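Local coordinates for uncharacterized protein (Helicobacter pylori, PDB 4O5J) that probably binds sialylated host glycans through its extracellular adhesion domain, as the outer-membrane adhesin SabA of a gastric bacterium, at residues L64-S69 and G358-A363; T71-N74 and T79-P82; A86-I91 and N171-L176. All coordinates share one frame; numbering follows the deposited sequence.

Contact 1: L64-S69 and G358-A363; sequences LNYLKS and GNRVDA
The phenol ring of Y66 reaches across from helix 57-76 and meets R360 CB and the R360-V361 peptide at a slant. Two parts of the ring do the touching: CZ comes to 3.4 Å from R360 CB, while CE2 sits 3.8 Å from V361 N. Both approaches to the ring are oblique. The tyrosine gets there because its CG stands anti to the backbone N (chi1 164°), which throws the ring outward into the space between the helices. Its hydroxyl travels past the arginine methylene, with OH also 3.4 Å from R360 CB.

R360 offers the ring its aliphatic part. The two side chains cross at about a right angle, and beyond CB the arginine runs on extended to NE, leading the guanidinium away from helix 57-76. That charged end is occupied on its own helix: NH1 donates to the carbonyl of Y356, and the group makes a cation-pi contact with the Y356 ring.

Beside the tyrosine, L67 and V361 add a looser apolar touch, L67 CD1 lying 4.2 Å from V361 CG2. This pair belongs to the buried side of the interface, where helix 281-309 closes in: F290 packs on L67, and Q294 touches both Y66 and V361.

The helix axes stay 10.0 Å apart, a spacing spanned mainly by the Y66 ring, with L67 and V361 beside it, and their N-to-C directions differ by 134°. Steeply inclined and running in broadly opposite senses, with a third helix filling in beside them, the two belong to the elongated helical bundle of the SabA adhesion domain, in which a helix from early in the chain is packed against the long helix 343-396.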
ATOM      1  N   LEU A  64     -15.530   3.212  19.202  1.00 54.74           N
ATOM      2  CA  LEU A  64     -16.360   2.867  18.033  1.00 57.00           C
ATOM      3  C   LEU A  64     -16.470   4.081  17.135  1.00 61.53           C
ATOM      4  O   LEU A  64     -16.314   3.981  15.918  1.00 59.96           O
ATOM      5  CB  LEU A  64     -17.754   2.419  18.473  1.00 56.44           C
ATOM      6  CG  LEU A  64     -18.696   2.050  17.325  1.00 59.04           C
ATOM      7  CD1 LEU A  64     -18.123   0.922  16.466  1.00 53.26           C
ATOM      8  CD2 LEU A  64     -20.066   1.661  17.847  1.00 49.87           C
ATOM      9  N   ASN A  65     -16.693   5.246  17.737  1.00 61.48           N
ATOM     10  CA  ASN A  65     -16.784   6.448  16.945  1.00 65.92           C
ATOM     11  C   ASN A  65     -15.507   6.759  16.141  1.00 69.13           C
ATOM     12  O   ASN A  65     -15.586   7.249  15.015  1.00 65.94           O
ATOM     13  CB  ASN A  65     -17.190   7.640  17.785  1.00 73.03           C
ATOM     14  CG  ASN A  65     -17.261   8.923  16.956  1.00100.57           C
ATOM     15  OD1 ASN A  65     -16.321   9.712  16.913  1.00 99.85           O
ATOM     16  ND2 ASN A  65     -18.359   9.109  16.250  1.00113.84           N
ATOM     17  N   TYR A  66     -14.333   6.489  16.714  1.00 63.27           N
ATOM     18  CA  TYR A  66     -13.107   6.652  15.959  1.00 52.29           C
ATOM     19  C   TYR A  66     -13.051   5.655  14.764  1.00 60.36           C
ATOM     20  O   TYR A  66     -12.762   6.037  13.621  1.00 61.15           O
ATOM     21  CB  TYR A  66     -11.881   6.454  16.875  1.00 51.82           C
ATOM     22  CG  TYR A  66     -10.668   6.244  16.012  1.00 63.04           C
ATOM     23  CD1 TYR A  66     -10.014   7.342  15.399  1.00 59.34           C
ATOM     24  CD2 TYR A  66     -10.215   4.945  15.705  1.00 60.68           C
ATOM     25  CE1 TYR A  66      -8.932   7.152  14.568  1.00 71.57           C
ATOM     26  CE2 TYR A  66      -9.118   4.750  14.877  1.00 65.66           C
ATOM     27  CZ  TYR A  66      -8.494   5.841  14.302  1.00 68.88           C
ATOM     28  OH  TYR A  66      -7.414   5.627  13.468  1.00 72.99           O
ATOM     29  N   LEU A  67     -13.298   4.374  15.040  1.00 54.82           N
ATOM     30  CA  LEU A  67     -13.290   3.342  14.031  1.00 51.65           C
ATOM     31  C   LEU A  67     -14.189   3.741  12.857  1.00 59.26           C
ATOM     32  O   LEU A  67     -13.743   3.772  11.678  1.00 60.29           O
ATOM     33  CB  LEU A  67     -13.797   2.063  14.652  1.00 60.37           C
ATOM     34  CG  LEU A  67     -12.823   0.944  15.055  1.00 52.04           C
ATOM     35  CD1 LEU A  67     -11.409   1.364  15.064  1.00 47.69           C
ATOM     36  CD2 LEU A  67     -13.198   0.302  16.367  1.00 43.78           C
ATOM     37  N   LYS A  68     -15.434   4.085  13.176  1.00 55.07           N
ATOM     38  CA  LYS A  68     -16.439   4.441  12.153  1.00 53.83           C
ATOM     39  C   LYS A  68     -16.042   5.689  11.428  1.00 57.76           C
ATOM     40  O   LYS A  68     -16.213   5.823  10.202  1.00 62.07           O
ATOM     41  CB  LYS A  68     -17.829   4.668  12.760  1.00 44.91           C
ATOM     42  CG  LYS A  68     -18.402   3.426  13.335  1.00 56.32           C
ATOM     43  CD  LYS A  68     -19.719   3.710  14.056  1.00 61.80           C
ATOM     44  CE  LYS A  68     -20.903   2.994  13.384  1.00 66.14           C
ATOM     45  NZ  LYS A  68     -21.267   3.695  12.182  1.00 60.54           N
ATOM     46  N   SER A  69     -15.481   6.631  12.162  1.00 53.80           N
ATOM     47  CA  SER A  69     -15.118   7.863  11.517  1.00 54.18           C
ATOM     48  C   SER A  69     -13.964   7.621  10.495  1.00 56.06           C
ATOM     49  O   SER A  69     -13.915   8.205   9.388  1.00 61.49           O
ATOM     50  CB  SER A  69     -14.791   8.849  12.603  1.00 57.45           C
ATOM     51  OG  SER A  69     -14.318   9.995  11.995  1.00 78.58           O
ATOM     52  N   GLY A 358      -2.308   4.585  12.829  1.00 62.48           N
ATOM     53  CA  GLY A 358      -1.752   3.381  13.440  1.00 61.76           C
ATOM     54  C   GLY A 358      -1.887   3.420  14.951  1.00 60.38           C
ATOM     55  O   GLY A 358      -2.471   2.510  15.526  1.00 57.16           O
ATOM     56  N   ASN A 359      -1.368   4.474  15.600  1.00 68.73           N
ATOM     57  CA  ASN A 359      -1.591   4.663  17.052  1.00 71.16           C
ATOM     58  C   ASN A 359      -3.041   4.582  17.402  1.00 63.58           C
ATOM     59  O   ASN A 359      -3.423   3.858  18.302  1.00 72.10           O
ATOM     60  CB  ASN A 359      -1.052   5.973  17.607  1.00 77.37           C
ATOM     61  CG  ASN A 359       0.429   6.001  17.524  1.00101.94           C
ATOM     62  OD1 ASN A 359       1.096   4.946  17.451  1.00113.24           O
ATOM     63  ND2 ASN A 359       0.975   7.191  17.458  1.00120.50           N
ATOM     64  N   ARG A 360      -3.861   5.335  16.705  1.00 62.87           N
ATOM     65  CA  ARG A 360      -5.259   5.447  17.120  1.00 68.19           C
ATOM     66  C   ARG A 360      -6.009   4.128  16.946  1.00 56.78           C
ATOM     67  O   ARG A 360      -6.798   3.775  17.772  1.00 55.80           O
ATOM     68  CB  ARG A 360      -5.941   6.582  16.386  1.00 64.48           C
ATOM     69  CG  ARG A 360      -5.640   7.877  17.066  1.00 71.20           C
ATOM     70  CD  ARG A 360      -5.764   9.000  16.095  1.00 85.05           C
ATOM     71  NE  ARG A 360      -5.269  10.195  16.749  1.00 91.24           N
ATOM     72  CZ  ARG A 360      -3.997  10.599  16.750  1.00100.56           C
ATOM     73  NH1 ARG A 360      -3.021   9.911  16.075  1.00 81.88           N
ATOM     74  NH2 ARG A 360      -3.717  11.711  17.429  1.00 90.99           N
ATOM     75  N   VAL A 361      -5.725   3.379  15.888  1.00 55.66           N
ATOM     76  CA  VAL A 361      -6.429   2.118  15.689  1.00 53.34           C
ATOM     77  C   VAL A 361      -5.967   1.088  16.717  1.00 54.09           C
ATOM     78  O   VAL A 361      -6.783   0.268  17.168  1.00 52.07           O
ATOM     79  CB  VAL A 361      -6.311   1.573  14.248  1.00 48.61           C
ATOM     80  CG1 VAL A 361      -4.952   0.928  13.984  1.00 45.70           C
ATOM     81  CG2 VAL A 361      -7.423   0.556  13.972  1.00 47.26           C
ATOM     82  N   ASP A 362      -4.686   1.146  17.126  1.00 53.72           N
ATOM     83  CA  ASP A 362      -4.207   0.237  18.171  1.00 54.15           C
ATOM     84  C   ASP A 362      -4.944   0.394  19.446  1.00 58.01           C
ATOM     85  O   ASP A 362      -5.265  -0.591  20.090  1.00 64.41           O
ATOM     86  CB  ASP A 362      -2.720   0.432  18.448  1.00 57.24           C
ATOM     87  CG  ASP A 362      -1.853  -0.117  17.271  1.00 72.86           C
ATOM     88  OD1 ASP A 362      -2.322  -0.978  16.495  1.00 74.04           O
ATOM     89  OD2 ASP A 362      -0.697   0.283  17.129  1.00 79.89           O
ATOM     90  N   ALA A 363      -5.157   1.637  19.844  1.00 51.75           N
ATOM     91  CA  ALA A 363      -5.903   1.942  21.056  1.00 59.97           C
ATOM     92  C   ALA A 363      -7.382   1.499  20.886  1.00 52.80           C
ATOM     93  O   ALA A 363      -7.954   0.886  21.782  1.00 64.03           O
ATOM     94  CB  ALA A 363      -5.790   3.447  21.405  1.00 45.97           C
TER

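Contact 2: T71-N74 and T79-P82; sequences TNNN and TQSP
The connection after helix 57-76 loops out and returns beside the helix's last turn, bringing the CA atoms of N74 and S81 to 4.0 Å, before helix 82-101 sets off in roughly the same direction as the first. At that spacing main chain and short side chains mesh directly. S81 fills the junction. Its CB rests 3.5 Å from N73 O, and its hydroxyl is turned into a small cluster of oxygen atoms: OG lies 2.8 Å from N74 O and 3.2 Å from N74 OD1. Since one proton cannot serve both acceptors fully, the choice between them remains open.

A chi1 of 165° sets OG beside the serine's carbonyl carbon, and OG also accepts from the amide of F84. The arrangement is therefore a short connection between successive helices, with S81 as the N-cap of the second, and the cap is tied through its hydroxyl to the closing turn of the first. N74 joins in as well: its carboxamide oxygen takes the amide hydrogen of I83, so two side chains, one from the last turns of helix 57-76, the other from the N-cap, receive amides of the first turn of helix 82-101.

Alongside the polar cluster, P82 opens the new helix with its ring set obliquely to the N74 side chain, its CD 3.5 Å from N74 OD1. P82 also touches N353 and Y357 of helix 343-396, which places the connection against that long helix. At the outer margin N73 packs by its methylene, CB standing 3.4 Å from Q80 O. The N73 and Q80 amide planes are inclined by 62°, and the oxygens N73 OD1 and Q80 OE1 remain 4.1 Å apart.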
ATOM      1  N   THR A  71     -13.455   4.782   8.874  1.00 45.00           N
ATOM      2  CA  THR A  71     -13.998   4.045   7.730  1.00 46.38           C
ATOM      3  C   THR A  71     -14.786   4.961   6.815  1.00 54.94           C
ATOM      4  O   THR A  71     -14.753   4.810   5.607  1.00 54.28           O
ATOM      5  CB  THR A  71     -14.868   2.892   8.169  1.00 49.94           C
ATOM      6  OG1 THR A  71     -14.080   2.028   8.971  1.00 54.92           O
ATOM      7  CG2 THR A  71     -15.413   2.102   6.941  1.00 46.69           C
ATOM      8  N   ASN A  72     -15.489   5.915   7.401  1.00 60.48           N
ATOM      9  CA  ASN A  72     -16.267   6.845   6.626  1.00 63.11           C
ATOM     10  C   ASN A  72     -15.385   7.641   5.676  1.00 60.94           C
ATOM     11  O   ASN A  72     -15.685   7.719   4.483  1.00 61.80           O
ATOM     12  CB  ASN A  72     -17.029   7.774   7.553  1.00 67.52           C
ATOM     13  CG  ASN A  72     -18.061   8.589   6.809  1.00 93.26           C
ATOM     14  OD1 ASN A  72     -19.027   8.031   6.286  1.00114.19           O
ATOM     15  ND2 ASN A  72     -17.850   9.903   6.712  1.00 81.59           N
ATOM     16  N   ASN A  73     -14.278   8.197   6.183  1.00 55.37           N
ATOM     17  CA  ASN A  73     -13.342   8.912   5.323  1.00 55.17           C
ATOM     18  C   ASN A  73     -12.677   8.036   4.316  1.00 58.54           C
ATOM     19  O   ASN A  73     -12.551   8.407   3.128  1.00 59.73           O
ATOM     20  CB  ASN A  73     -12.277   9.618   6.155  1.00 57.55           C
ATOM     21  CG  ASN A  73     -12.837  10.788   6.833  1.00 64.85           C
ATOM     22  OD1 ASN A  73     -13.667  11.480   6.298  1.00 77.07           O
ATOM     23  ND2 ASN A  73     -12.449  10.987   8.011  1.00 77.66           N
ATOM     24  N   ASN A  74     -12.213   6.878   4.785  1.00 51.41           N
ATOM     25  CA  ASN A  74     -11.476   5.954   3.917  1.00 53.03           C
ATOM     26  C   ASN A  74     -12.319   5.532   2.726  1.00 48.86           C
ATOM     27  O   ASN A  74     -11.831   5.464   1.631  1.00 52.15           O
ATOM     28  CB  ASN A  74     -11.030   4.709   4.712  1.00 45.20           C
ATOM     29  CG  ASN A  74      -9.989   3.911   3.968  1.00 52.98           C
ATOM     30  OD1 ASN A  74      -9.022   4.481   3.391  1.00 53.32           O
ATOM     31  ND2 ASN A  74     -10.174   2.597   3.939  1.00 51.36           N
ATOM     32  N   THR A  79      -9.946  12.918  -0.531  1.00 62.46           N
ATOM     33  CA  THR A  79      -8.930  13.831  -0.006  1.00 59.72           C
ATOM     34  C   THR A  79      -8.516  13.413   1.372  1.00 60.80           C
ATOM     35  O   THR A  79      -7.499  13.821   1.821  1.00 66.00           O
ATOM     36  CB  THR A  79      -9.405  15.268   0.080  1.00 66.73           C
ATOM     37  OG1 THR A  79     -10.644  15.312   0.812  1.00 75.65           O
ATOM     38  CG2 THR A  79      -9.511  15.861  -1.325  1.00 56.72           C
ATOM     39  N   GLN A  80      -9.307  12.594   2.047  1.00 62.88           N
ATOM     40  CA  GLN A  80      -8.996  12.180   3.404  1.00 60.46           C
ATOM     41  C   GLN A  80      -9.042  10.679   3.567  1.00 51.43           C
ATOM     42  O   GLN A  80      -9.298  10.154   4.625  1.00 58.32           O
ATOM     43  CB  GLN A  80      -9.913  12.886   4.389  1.00 68.15           C
ATOM     44  CG  GLN A  80      -9.461  14.308   4.537  1.00 83.90           C
ATOM     45  CD  GLN A  80     -10.600  15.150   4.943  1.00 96.24           C
ATOM     46  OE1 GLN A  80     -11.354  14.798   5.851  1.00 99.72           O
ATOM     47  NE2 GLN A  80     -10.764  16.270   4.258  1.00140.99           N
ATOM     48  N   SER A  81      -8.771   9.987   2.487  1.00 50.99           N
ATOM     49  CA  SER A  81      -8.760   8.544   2.486  1.00 51.05           C
ATOM     50  C   SER A  81      -7.370   8.048   2.294  1.00 48.42           C
ATOM     51  O   SER A  81      -6.791   8.219   1.214  1.00 57.64           O
ATOM     52  CB  SER A  81      -9.623   8.011   1.334  1.00 46.29           C
ATOM     53  OG  SER A  81      -9.366   6.647   1.089  1.00 51.12           O
ATOM     54  N   PRO A  82      -6.822   7.396   3.323  1.00 46.32           N
ATOM     55  CA  PRO A  82      -5.462   6.840   3.220  1.00 49.08           C
ATOM     56  C   PRO A  82      -5.342   5.795   2.101  1.00 43.03           C
ATOM     57  O   PRO A  82      -4.356   5.816   1.366  1.00 46.37           O
ATOM     58  CB  PRO A  82      -5.211   6.201   4.602  1.00 43.04           C
ATOM     59  CG  PRO A  82      -6.118   6.959   5.515  1.00 44.30           C
ATOM     60  CD  PRO A  82      -7.369   7.317   4.679  1.00 43.60           C
TER

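Contact 3: A86-I91 and N171-L176; sequences AVQAVI and NNLCAL
L173 pushes its CD1 methyl between two neighbours on helix 82-101, meeting V87 CG1 at 4.3 Å and the carboxamide of Q88 more closely, at 3.7 Å from NE2. The leucine and glutamine chains run antiparallel past one another, and the methyl lies over the flat face of the Q88 amide. Next to the methyl, Q88 NE2 comes to 2.9 Å from N171 OD1, with the two amide planes turned 61° apart. A bend in the glutamine chain (chi2 -66°) brings its amide to both residues.

What positions N171 is its own loop. Its OD1 accepts from L173 N, an Asx turn, with the donor lying well above the carbonyl plane, and its ND2 donates to L173 O at 2.8 Å. The side chain thus clasps both main-chain polar groups of L173, which probably steadies the leucine as it faces the helix.

Further out, F84 packs on both N171 and L173. A196 of helix 193-209 touches L173 too, and the neighbouring C174 is tied to C179 by a disulfide. The bond from Q163 NE2 to Q88 OE1 is consistent with an amide whose NH2 end faces the loop, near both the L173 methyl and N171 OD1.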
ATOM      1  N   ALA A  86      -3.094   6.023  -1.202  1.00 40.69           N
ATOM      2  CA  ALA A  86      -2.175   4.937  -1.545  1.00 43.12           C
ATOM      3  C   ALA A  86      -2.383   4.554  -3.027  1.00 43.67           C
ATOM      4  O   ALA A  86      -1.421   4.366  -3.780  1.00 42.63           O
ATOM      5  CB  ALA A  86      -2.415   3.745  -0.637  1.00 37.43           C
ATOM      6  N   VAL A  87      -3.650   4.415  -3.453  1.00 41.02           N
ATOM      7  CA  VAL A  87      -3.931   4.116  -4.838  1.00 37.90           C
ATOM      8  C   VAL A  87      -3.314   5.156  -5.782  1.00 41.65           C
ATOM      9  O   VAL A  87      -2.707   4.795  -6.795  1.00 41.44           O
ATOM     10  CB  VAL A  87      -5.460   4.037  -5.100  1.00 38.90           C
ATOM     11  CG1 VAL A  87      -5.748   3.914  -6.581  1.00 37.57           C
ATOM     12  CG2 VAL A  87      -6.067   2.869  -4.330  1.00 39.59           C
ATOM     13  N   GLN A  88      -3.462   6.436  -5.469  1.00 37.28           N
ATOM     14  CA  GLN A  88      -2.863   7.490  -6.262  1.00 43.17           C
ATOM     15  C   GLN A  88      -1.355   7.280  -6.410  1.00 44.08           C
ATOM     16  O   GLN A  88      -0.798   7.376  -7.537  1.00 42.10           O
ATOM     17  CB  GLN A  88      -3.125   8.869  -5.666  1.00 44.13           C
ATOM     18  CG  GLN A  88      -4.511   9.441  -5.966  1.00 52.27           C
ATOM     19  CD  GLN A  88      -4.734   9.744  -7.473  1.00 72.97           C
ATOM     20  OE1 GLN A  88      -3.863   9.531  -8.358  1.00 70.37           O
ATOM     21  NE2 GLN A  88      -5.904  10.273  -7.766  1.00 90.91           N
ATOM     22  N   ALA A  89      -0.689   6.995  -5.307  1.00 40.31           N
ATOM     23  CA  ALA A  89       0.780   6.776  -5.336  1.00 38.63           C
ATOM     24  C   ALA A  89       1.138   5.596  -6.233  1.00 36.51           C
ATOM     25  O   ALA A  89       2.034   5.691  -7.088  1.00 37.67           O
ATOM     26  CB  ALA A  89       1.328   6.537  -3.921  1.00 36.05           C
ATOM     27  N   VAL A  90       0.460   4.479  -6.055  1.00 33.71           N
ATOM     28  CA  VAL A  90       0.797   3.262  -6.796  1.00 35.78           C
ATOM     29  C   VAL A  90       0.556   3.456  -8.302  1.00 34.11           C
ATOM     30  O   VAL A  90       1.432   3.134  -9.115  1.00 36.56           O
ATOM     31  CB  VAL A  90       0.007   2.059  -6.257  1.00 36.01           C
ATOM     32  CG1 VAL A  90       0.178   0.829  -7.170  1.00 31.12           C
ATOM     33  CG2 VAL A  90       0.465   1.784  -4.824  1.00 32.33           C
ATOM     34  N   ILE A  91      -0.585   4.028  -8.675  1.00 36.49           N
ATOM     35  CA  ILE A  91      -0.885   4.283 -10.106  1.00 38.37           C
ATOM     36  C   ILE A  91       0.130   5.242 -10.714  1.00 40.05           C
ATOM     37  O   ILE A  91       0.681   4.983 -11.775  1.00 37.70           O
ATOM     38  CB  ILE A  91      -2.323   4.877 -10.298  1.00 42.64           C
ATOM     39  CG1 ILE A  91      -3.427   3.935  -9.803  1.00 43.91           C
ATOM     40  CG2 ILE A  91      -2.576   5.138 -11.776  1.00 36.39           C
ATOM     41  CD1 ILE A  91      -3.406   2.574 -10.414  1.00 39.07           C
ATOM     42  N   ASN A 171      -8.526  14.893 -11.619  1.00 52.55           N
ATOM     43  CA  ASN A 171      -8.607  13.542 -11.149  1.00 52.45           C
ATOM     44  C   ASN A 171      -9.790  12.787 -11.746  1.00 53.55           C
ATOM     45  O   ASN A 171     -10.884  13.278 -11.713  1.00 52.62           O
ATOM     46  CB  ASN A 171      -8.726  13.527  -9.623  1.00 47.29           C
ATOM     47  CG  ASN A 171      -9.052  12.141  -9.102  1.00 53.64           C
ATOM     48  OD1 ASN A 171      -8.282  11.176  -9.254  1.00 56.07           O
ATOM     49  ND2 ASN A 171     -10.192  12.027  -8.508  1.00 51.59           N
ATOM     50  N   ASN A 172      -9.551  11.591 -12.277  1.00 51.31           N
ATOM     51  CA  ASN A 172     -10.627  10.777 -12.833  1.00 49.00           C
ATOM     52  C   ASN A 172     -10.954   9.553 -11.978  1.00 56.40           C
ATOM     53  O   ASN A 172     -11.849   8.775 -12.342  1.00 52.24           O
ATOM     54  CB  ASN A 172     -10.337  10.353 -14.282  1.00 52.25           C
ATOM     55  CG  ASN A 172     -11.590   9.883 -15.001  1.00 54.90           C
ATOM     56  OD1 ASN A 172     -12.654  10.435 -14.792  1.00 57.54           O
ATOM     57  ND2 ASN A 172     -11.474   8.858 -15.833  1.00 46.71           N
ATOM     58  N   LEU A 173     -10.250   9.384 -10.848  1.00 47.99           N
ATOM     59  CA  LEU A 173     -10.523   8.265  -9.935  1.00 46.14           C
ATOM     60  C   LEU A 173     -11.593   8.569  -8.888  1.00 48.60           C
ATOM     61  O   LEU A 173     -11.501   9.581  -8.222  1.00 49.86           O
ATOM     62  CB  LEU A 173      -9.261   7.805  -9.231  1.00 41.62           C
ATOM     63  CG  LEU A 173      -8.185   7.227 -10.135  1.00 45.17           C
ATOM     64  CD1 LEU A 173      -6.948   7.039  -9.303  1.00 49.71           C
ATOM     65  CD2 LEU A 173      -8.622   5.908 -10.723  1.00 43.18           C
ATOM     66  N   CYS A 174     -12.575   7.677  -8.714  1.00 45.73           N
ATOM     67  CA  CYS A 174     -13.670   7.849  -7.720  1.00 49.63           C
ATOM     68  C   CYS A 174     -13.239   7.372  -6.363  1.00 52.97           C
ATOM     69  O   CYS A 174     -12.371   6.500  -6.285  1.00 49.60           O
ATOM     70  CB  CYS A 174     -14.912   7.009  -8.129  1.00 54.30           C
ATOM     71  SG  CYS A 174     -15.330   7.436  -9.797  1.00 75.29           S
ATOM     72  N   ALA A 175     -13.888   7.890  -5.301  1.00 52.64           N
ATOM     73  CA  ALA A 175     -13.730   7.344  -3.972  1.00 52.43           C
ATOM     74  C   ALA A 175     -14.023   5.834  -3.984  1.00 47.92           C
ATOM     75  O   ALA A 175     -14.597   5.330  -4.933  1.00 46.30           O
ATOM     76  CB  ALA A 175     -14.633   8.071  -2.971  1.00 48.00           C
ATOM     77  N   LEU A 176     -13.652   5.124  -2.922  1.00 48.90           N
ATOM     78  CA  LEU A 176     -13.842   3.693  -2.870  1.00 45.38           C
ATOM     79  C   LEU A 176     -15.335   3.357  -2.925  1.00 53.00           C
ATOM     80  O   LEU A 176     -15.692   2.251  -3.274  1.00 57.01           O
ATOM     81  CB  LEU A 176     -13.232   3.108  -1.613  1.00 42.00           C
ATOM     82  CG  LEU A 176     -11.775   2.564  -1.740  1.00 47.03           C
ATOM     83  CD1 LEU A 176     -10.851   3.551  -2.415  1.00 46.50           C
ATOM     84  CD2 LEU A 176     -11.197   2.126  -0.383  1.00 49.15           C
TER

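How the contacts relate
The three contacts follow the chain through two successive helices. Contact 1 and contact 2 share helix 57-76 and have centres 13 Å apart; one segment of each follows the other along the helix, and the two contacts otherwise do not meet. Contact 2 then passes the chain to helix 82-101, whose next turns carry contact 3, its centre 12 Å further on. Those two meet by packing, N74 O lying 4.0 Å from L176 CD2. Contacts 1 and 3 are separate, about 12 Å between nearest atoms, yet both later contacts are nested in the long loop that contact 1 closes. No ligand marks a glycan site here, so the series describes the framework of the adhesion domain.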